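Local coordinates for PHD finger protein 14 (Danio rerio, PDB 7D86) that reads histone H3 through its PZP module, binding preferentially the unmodified protein, and represses PDGFRA expression, at residues 10-13 and 14-17; 146-150 and 151-155; 156-159 and 160-163; 188-191 and 192-195. All blocks are in the same frame, centred on the assembly; numbering follows the deposited sequence.

Contact 1 (10-13 and 14-17); sequences LICC and VCLG. With ZN (zinc ion), chain E.
C12 and C15 hold one zinc ion between them, each giving it a sulfur at 2.3 Å from SG to the metal. C12 carries its SG anti to the backbone N (chi1 175°), which swings the sulfur over the turn that follows. There the V14 N-H points at C12 SG from 3.3 Å, and the N-H of C15 adds a weak, longer bond to the same atom. The second sulfur is served likewise: G17 N donates to C15 SG at 3.4 Å. Such N-H donors would be expected to temper the negative charge that builds up on metal-bound cysteine sulfurs. One shell further out, the backbone closes the loop, with C12 N donating to G17 O at 2.9 Å and L16 N reaching C12 O in a weak bond. L16 takes a positive phi of 63° to turn the chain back, and its CD2 methyl comes to 3.9 Å from C12 O. The apolar residues suit the buried surroundings: I11 rests on A203 and L204 of helix 191-204, V14 on V96 and L100 of helix 96-101. With H37 and C40 completing the zinc site, this is the CxxC zinc knuckle that opens the first PHD-type finger.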
# COMPACT_ATOMS: atom_id res chain seq x y z
N LEU A 10 -8.44 15.98 1.29
CA LEU A 10 -7.91 14.81 1.97
C LEU A 10 -7.13 13.95 0.96
O LEU A 10 -7.27 14.10 -0.25
CB LEU A 10 -9.04 13.99 2.60
CG LEU A 10 -9.84 14.61 3.75
CD1 LEU A 10 -10.95 13.67 4.21
CD2 LEU A 10 -8.95 14.97 4.93
N ILE A 11 -6.29 13.06 1.49
CA ILE A 11 -5.45 12.20 0.67
C ILE A 11 -5.77 10.75 0.98
O ILE A 11 -5.85 10.36 2.14
CB ILE A 11 -3.96 12.48 0.89
CG1 ILE A 11 -3.66 13.96 0.62
CG2 ILE A 11 -3.09 11.55 0.02
CD1 ILE A 11 -2.24 14.36 0.90
N CYS A 12 -5.92 9.94 -0.08
CA CYS A 12 -6.06 8.50 0.06
C CYS A 12 -4.72 7.88 0.41
O CYS A 12 -3.74 8.07 -0.33
CB CYS A 12 -6.60 7.89 -1.23
SG CYS A 12 -6.67 6.09 -1.14
N CYS A 13 -4.66 7.14 1.51
CA CYS A 13 -3.40 6.55 1.95
C CYS A 13 -3.02 5.30 1.14
O CYS A 13 -1.97 4.72 1.39
CB CYS A 13 -3.48 6.20 3.43
SG CYS A 13 -4.49 4.75 3.74
N VAL A 14 -3.84 4.89 0.18
CA VAL A 14 -3.52 3.75 -0.67
C VAL A 14 -2.87 4.19 -1.97
O VAL A 14 -1.77 3.75 -2.31
CB VAL A 14 -4.79 2.90 -0.93
CG1 VAL A 14 -4.50 1.81 -1.98
CG2 VAL A 14 -5.29 2.29 0.38
N CYS A 15 -3.53 5.08 -2.71
CA CYS A 15 -3.03 5.54 -4.00
C CYS A 15 -2.36 6.91 -3.95
O CYS A 15 -1.81 7.34 -4.96
CB CYS A 15 -4.17 5.58 -5.02
SG CYS A 15 -5.44 6.83 -4.66
N LEU A 16 -2.41 7.60 -2.80
CA LEU A 16 -1.88 8.95 -2.60
C LEU A 16 -2.57 10.01 -3.45
O LEU A 16 -2.11 11.16 -3.49
CB LEU A 16 -0.36 9.02 -2.82
CG LEU A 16 0.48 8.11 -1.91
CD1 LEU A 16 1.97 8.30 -2.16
CD2 LEU A 16 0.14 8.29 -0.42
N GLY A 17 -3.66 9.67 -4.13
CA GLY A 17 -4.46 10.67 -4.81
C GLY A 17 -5.28 11.49 -3.83
O GLY A 17 -5.42 11.16 -2.66
ZN ZN E . -7.10 5.85 -3.43

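Contact 2 (146-150 and 151-155); sequences ISCDA and GMCRS. With ZN (zinc ion), chain B.
C148 and C153 face each other across a hairpin-like loop, their sulfurs converging on one zinc ion at 2.3 Å from each SG. Both extend SG anti to the backbone N, at chi1 172° and -178°, and C148 CB comes to 3.7 Å from C153 SG. A150 N backs the site by donating to C148 SG. Four residues separate the two ligands, against two in a CxxC knuckle, and a type II' turn from A150 to C153 takes up the added length, closed by C153 N donating to A150 O at 2.9 Å. G151 suits the turn because its positive phi favours glycine. These are the first two ligands of the second zinc site in the second PHD-type finger, which C185 and H188 complete. R154 bends at chi2 and chi3 and folds its guanidinium back over the loop. S147 OG lies over one face of that group, 2.7 Å from R154 NH1, without a hydrogen bond. R154 NE instead donates to C153 O at 2.9 Å, the donor standing above the carbonyl plane, while NH1 reaches C148 O, near the guanidinium edge, only weakly. At the loop's open end, C148 N donates to S155 O at 2.9 Å.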
# COMPACT_ATOMS: atom_id res chain seq x y z
N ILE A 146 9.30 -5.98 -2.99
CA ILE A 146 9.05 -5.97 -4.43
C ILE A 146 10.29 -5.38 -5.09
O ILE A 146 11.18 -4.87 -4.40
CB ILE A 146 7.80 -5.17 -4.82
CG1 ILE A 146 7.99 -3.71 -4.38
CG2 ILE A 146 6.54 -5.82 -4.24
CD1 ILE A 146 6.86 -2.80 -4.79
N SER A 147 10.33 -5.42 -6.41
CA SER A 147 11.48 -4.89 -7.13
C SER A 147 11.05 -3.83 -8.13
O SER A 147 9.86 -3.70 -8.47
CB SER A 147 12.23 -5.99 -7.87
OG SER A 147 13.24 -5.41 -8.69
N CYS A 148 12.04 -3.08 -8.61
CA CYS A 148 11.79 -2.10 -9.65
C CYS A 148 11.33 -2.80 -10.92
O CYS A 148 11.81 -3.89 -11.25
CB CYS A 148 13.06 -1.28 -9.92
SG CYS A 148 12.99 -0.17 -11.35
N ASP A 149 10.42 -2.17 -11.64
CA ASP A 149 9.82 -2.78 -12.82
C ASP A 149 10.41 -2.29 -14.13
O ASP A 149 9.92 -2.66 -15.20
CB ASP A 149 8.31 -2.56 -12.82
CG ASP A 149 7.60 -3.46 -11.83
OD1 ASP A 149 7.92 -4.67 -11.80
OD2 ASP A 149 6.75 -2.96 -11.07
N ALA A 150 11.45 -1.47 -14.09
CA ALA A 150 12.08 -0.97 -15.31
C ALA A 150 13.10 -1.99 -15.80
O ALA A 150 13.89 -2.52 -15.02
CB ALA A 150 12.76 0.38 -15.05
N GLY A 151 13.06 -2.27 -17.10
CA GLY A 151 13.93 -3.25 -17.72
C GLY A 151 14.12 -4.51 -16.91
O GLY A 151 13.14 -5.18 -16.56
N MET A 152 15.37 -4.84 -16.60
CA MET A 152 15.71 -5.95 -15.73
C MET A 152 16.32 -5.45 -14.42
O MET A 152 17.16 -6.13 -13.81
CB MET A 152 16.67 -6.91 -16.43
CG MET A 152 16.09 -7.54 -17.69
SD MET A 152 14.76 -8.72 -17.33
CE MET A 152 13.37 -7.92 -18.13
N CYS A 153 15.92 -4.26 -13.98
CA CYS A 153 16.47 -3.67 -12.76
C CYS A 153 16.12 -4.53 -11.55
O CYS A 153 14.97 -4.96 -11.38
CB CYS A 153 15.93 -2.26 -12.56
SG CYS A 153 16.57 -1.41 -11.09
N ARG A 154 17.12 -4.77 -10.70
CA ARG A 154 16.90 -5.55 -9.49
C ARG A 154 17.17 -4.71 -8.25
O ARG A 154 18.13 -4.97 -7.52
CB ARG A 154 17.77 -6.81 -9.50
CG ARG A 154 17.39 -7.86 -10.55
CD ARG A 154 16.06 -8.54 -10.25
NE ARG A 154 14.93 -7.71 -10.63
CZ ARG A 154 13.67 -7.96 -10.30
NH1 ARG A 154 12.71 -7.14 -10.71
NH2 ARG A 154 13.37 -9.02 -9.56
N SER A 155 16.34 -3.70 -8.01
CA SER A 155 16.35 -2.94 -6.76
C SER A 155 15.15 -3.36 -5.94
O SER A 155 14.02 -3.33 -6.45
CB SER A 155 16.29 -1.43 -7.02
OG SER A 155 17.47 -0.96 -7.65
ZN ZN B . 15.22 0.46 -11.25
O HOH W 1 12.49 -5.32 -13.61

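Contact 3 (156-159 and 160-163); sequences FFHV and TCAQ. With ZN (zinc ion), chain D.
The first zinc site of the second PHD-type finger takes two of its ligands, H158 and C161, from the point where strand 156-158 gives way to helix 159-164. H158 binds the metal through ND1 at 2.1 Å and C161 through SG at 2.3 Å; C131 and C134 supply the rest. The cysteine sulfur meets the imidazole at its edge, close to the ring plane, with C161 SG 3.7 Å from H158 ND1. The far side of the ring is tied as well, since H158 NE2 is hydrogen-bonded to T142 O; two fixed nitrogens hold the imidazole's rotation, and that carbonyl would probably make the ring a stronger donor to zinc. H158 CG and C161 SG both stand anti to their own carbonyl carbon (chi1 -64° and -69°), which brings both groups to the metal. H158 is also the N-cap residue, so a zinc ligand marks the helix start: its O accepts from A162 N at 2.9 Å in a nearly straight bond of 168°, and the next bond of the same turn is Q163 N to V159 O at 2.8 Å. A162 is small enough for its CB to lie 3.6 Å from F157 CD1, where the helix meets the aromatic side chain of the strand. V159 packs its branched apolar chain on I146, L168 and helix 96-101. Q163, extended beyond CG, sends NE2 to the C13 carbonyl of the first finger.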
# COMPACT_ATOMS: atom_id res chain seq x y z
N PHE A 156 15.37 -3.74 -4.69
CA PHE A 156 14.31 -4.30 -3.85
C PHE A 156 13.93 -3.35 -2.72
O PHE A 156 14.79 -2.68 -2.13
CB PHE A 156 14.74 -5.65 -3.26
CG PHE A 156 15.02 -6.68 -4.29
CD1 PHE A 156 14.00 -7.24 -5.04
CD2 PHE A 156 16.32 -7.09 -4.54
CE1 PHE A 156 14.26 -8.19 -6.02
CE2 PHE A 156 16.59 -8.05 -5.51
CZ PHE A 156 15.55 -8.59 -6.25
N PHE A 157 12.64 -3.33 -2.40
CA PHE A 157 12.14 -2.48 -1.32
C PHE A 157 10.77 -2.97 -0.88
O PHE A 157 10.03 -3.58 -1.66
CB PHE A 157 12.06 -1.01 -1.75
CG PHE A 157 11.85 -0.81 -3.23
CD1 PHE A 157 10.64 -1.13 -3.82
CD2 PHE A 157 12.86 -0.27 -4.01
CE1 PHE A 157 10.44 -0.94 -5.19
CE2 PHE A 157 12.66 -0.08 -5.38
CZ PHE A 157 11.46 -0.41 -5.96
N HIS A 158 10.43 -2.69 0.38
CA HIS A 158 9.07 -2.93 0.84
C HIS A 158 8.12 -2.03 0.06
O HIS A 158 8.48 -0.93 -0.37
CB HIS A 158 8.93 -2.62 2.33
CG HIS A 158 9.75 -3.51 3.21
ND1 HIS A 158 10.79 -3.04 3.98
CD2 HIS A 158 9.67 -4.84 3.45
CE1 HIS A 158 11.32 -4.04 4.65
NE2 HIS A 158 10.66 -5.14 4.35
N VAL A 159 6.87 -2.49 -0.08
CA VAL A 159 5.87 -1.71 -0.80
C VAL A 159 5.66 -0.36 -0.14
O VAL A 159 5.56 0.67 -0.81
CB VAL A 159 4.55 -2.49 -0.92
CG1 VAL A 159 3.49 -1.62 -1.60
CG2 VAL A 159 4.77 -3.79 -1.68
N THR A 160 5.57 -0.34 1.20
CA THR A 160 5.31 0.91 1.90
C THR A 160 6.53 1.82 1.94
O THR A 160 6.39 3.05 1.99
CB THR A 160 4.80 0.63 3.31
OG1 THR A 160 5.66 -0.33 3.95
CG2 THR A 160 3.38 0.09 3.26
N CYS A 161 7.73 1.23 1.92
CA CYS A 161 8.94 2.04 1.81
C CYS A 161 9.01 2.71 0.44
O CYS A 161 9.34 3.90 0.34
CB CYS A 161 10.18 1.18 2.07
SG CYS A 161 10.36 0.61 3.81
N ALA A 162 8.67 1.97 -0.61
CA ALA A 162 8.58 2.57 -1.94
C ALA A 162 7.46 3.60 -1.99
O ALA A 162 7.61 4.65 -2.63
CB ALA A 162 8.36 1.48 -3.00
N GLN A 163 6.34 3.33 -1.31
CA GLN A 163 5.25 4.29 -1.32
C GLN A 163 5.70 5.62 -0.74
O GLN A 163 5.37 6.69 -1.27
CB GLN A 163 4.05 3.75 -0.53
CG GLN A 163 2.80 4.62 -0.62
CD GLN A 163 1.69 4.18 0.32
OE1 GLN A 163 1.94 3.76 1.45
NE2 GLN A 163 0.45 4.29 -0.14
ZN ZN D . 11.79 -1.20 3.95

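Contact 4 (188-191 and 192-195); sequences HADR and FDRK. With ZN (zinc ion), chain B.
D190 OD1 receives the backbone N-H of D193 at 3.0 Å and 164°, on its anti side and out of the carboxylate plane; F192 N also lies 3.0 Å from D190 OD1. D190 holds CG anti to its own N (chi1 -174°), which brings the carboxylate across the first turn of helix 191-204. This is an N-cap: a short acidic side chain suits it because it can accept from N-H groups that have no helical carbonyl one turn earlier. Just upstream, H188 ND1 binds zinc at 2.1 Å, tying the start of this helix to the second PHD-type finger. The main-chain turn is secured by R194 N donating to D190 O at 2.9 Å. The D193 carboxylate stacks on that of D190, their planes 25° apart and D190 OD1 4.1 Å from D193 OD2; the positive end of the helix dipole is likely to ease this pairing of like charges. D193 OD1 also accepts from W196 NE1, and replacing D193 with an alanine would probably leave that indole N-H without its acceptor. On another side, A189 CB lies 3.7 Å from R194 CG, while the R194 guanidinium forms a salt bridge with E165.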
# COMPACT_ATOMS: atom_id res chain seq x y z
N HIS A 188 14.95 5.09 -11.81
CA HIS A 188 14.14 4.85 -12.99
C HIS A 188 12.75 5.48 -12.92
O HIS A 188 11.97 5.33 -13.86
CB HIS A 188 14.02 3.34 -13.23
CG HIS A 188 15.33 2.69 -13.55
ND1 HIS A 188 15.76 1.53 -12.93
CD2 HIS A 188 16.32 3.04 -14.41
CE1 HIS A 188 16.95 1.20 -13.40
NE2 HIS A 188 17.31 2.10 -14.31
N ALA A 189 12.43 6.19 -11.84
CA ALA A 189 11.08 6.69 -11.64
C ALA A 189 10.83 7.95 -12.46
O ALA A 189 11.75 8.68 -12.84
CB ALA A 189 10.84 7.00 -10.17
N ASP A 190 9.55 8.20 -12.74
CA ASP A 190 9.11 9.48 -13.27
C ASP A 190 9.29 10.54 -12.19
O ASP A 190 8.67 10.46 -11.13
CB ASP A 190 7.64 9.37 -13.69
CG ASP A 190 7.14 10.61 -14.40
OD1 ASP A 190 7.11 11.69 -13.77
OD2 ASP A 190 6.77 10.50 -15.58
N ARG A 191 10.13 11.54 -12.47
CA ARG A 191 10.46 12.51 -11.42
C ARG A 191 9.24 13.33 -11.01
O ARG A 191 9.07 13.65 -9.82
CB ARG A 191 11.59 13.44 -11.88
CG ARG A 191 12.27 14.18 -10.72
CD ARG A 191 13.35 15.15 -11.20
NE ARG A 191 14.29 14.49 -12.11
CZ ARG A 191 15.43 13.92 -11.72
NH1 ARG A 191 15.77 13.91 -10.44
NH2 ARG A 191 16.22 13.34 -12.62
N PHE A 192 8.40 13.71 -11.97
CA PHE A 192 7.19 14.45 -11.64
C PHE A 192 6.28 13.64 -10.73
O PHE A 192 5.77 14.14 -9.71
CB PHE A 192 6.44 14.82 -12.92
CG PHE A 192 5.12 15.49 -12.67
CD1 PHE A 192 5.07 16.85 -12.41
CD2 PHE A 192 3.94 14.77 -12.67
CE1 PHE A 192 3.86 17.48 -12.18
CE2 PHE A 192 2.73 15.39 -12.43
CZ PHE A 192 2.69 16.74 -12.18
N ASP A 193 6.06 12.37 -11.08
CA ASP A 193 5.19 11.51 -10.29
C ASP A 193 5.74 11.31 -8.89
O ASP A 193 4.98 11.36 -7.91
CB ASP A 193 5.01 10.16 -11.00
CG ASP A 193 4.00 10.24 -12.12
OD1 ASP A 193 3.29 11.27 -12.21
OD2 ASP A 193 3.91 9.27 -12.90
N ARG A 194 7.05 11.08 -8.76
CA ARG A 194 7.65 10.98 -7.43
C ARG A 194 7.37 12.21 -6.59
O ARG A 194 7.07 12.11 -5.40
CB ARG A 194 9.17 10.82 -7.53
CG ARG A 194 9.68 9.43 -7.65
CD ARG A 194 11.16 9.45 -7.34
NE ARG A 194 11.39 9.39 -5.90
CZ ARG A 194 12.50 9.78 -5.30
NH1 ARG A 194 12.61 9.67 -3.99
NH2 ARG A 194 13.51 10.29 -6.00
N LYS A 195 7.48 13.39 -7.20
CA LYS A 195 7.42 14.63 -6.43
C LYS A 195 6.06 14.80 -5.77
O LYS A 195 5.97 15.05 -4.56
CB LYS A 195 7.76 15.81 -7.34
CG LYS A 195 9.23 16.20 -7.27
CD LYS A 195 9.53 17.48 -8.03
CE LYS A 195 9.57 17.22 -9.52
NZ LYS A 195 10.60 18.05 -10.22
ZN ZN B . 15.22 0.46 -11.25

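How the contacts relate
Along the chain the contacts come in the order 1, 2, 3, 4. Contact 1 belongs to the first PHD-type finger, contacts 2 and 3 to the second, and contact 4 leads from that finger's last zinc ligand into helix 191-204. Contacts 2 and 3, with centres about 12 Å apart, share the antiparallel pair of strands 145-147 and 156-158, so one hairpin carries ligands of two zinc sites. Contacts 2 and 4, centres about 15 Å apart, meet at one zinc ion. Contact 1 lies about 16 Å from contact 3, centre to centre, yet touches it, and the later part of helix 191-204, whose start is contact 4, packs on contact 1; the fingers thus form one compact histone-reading module.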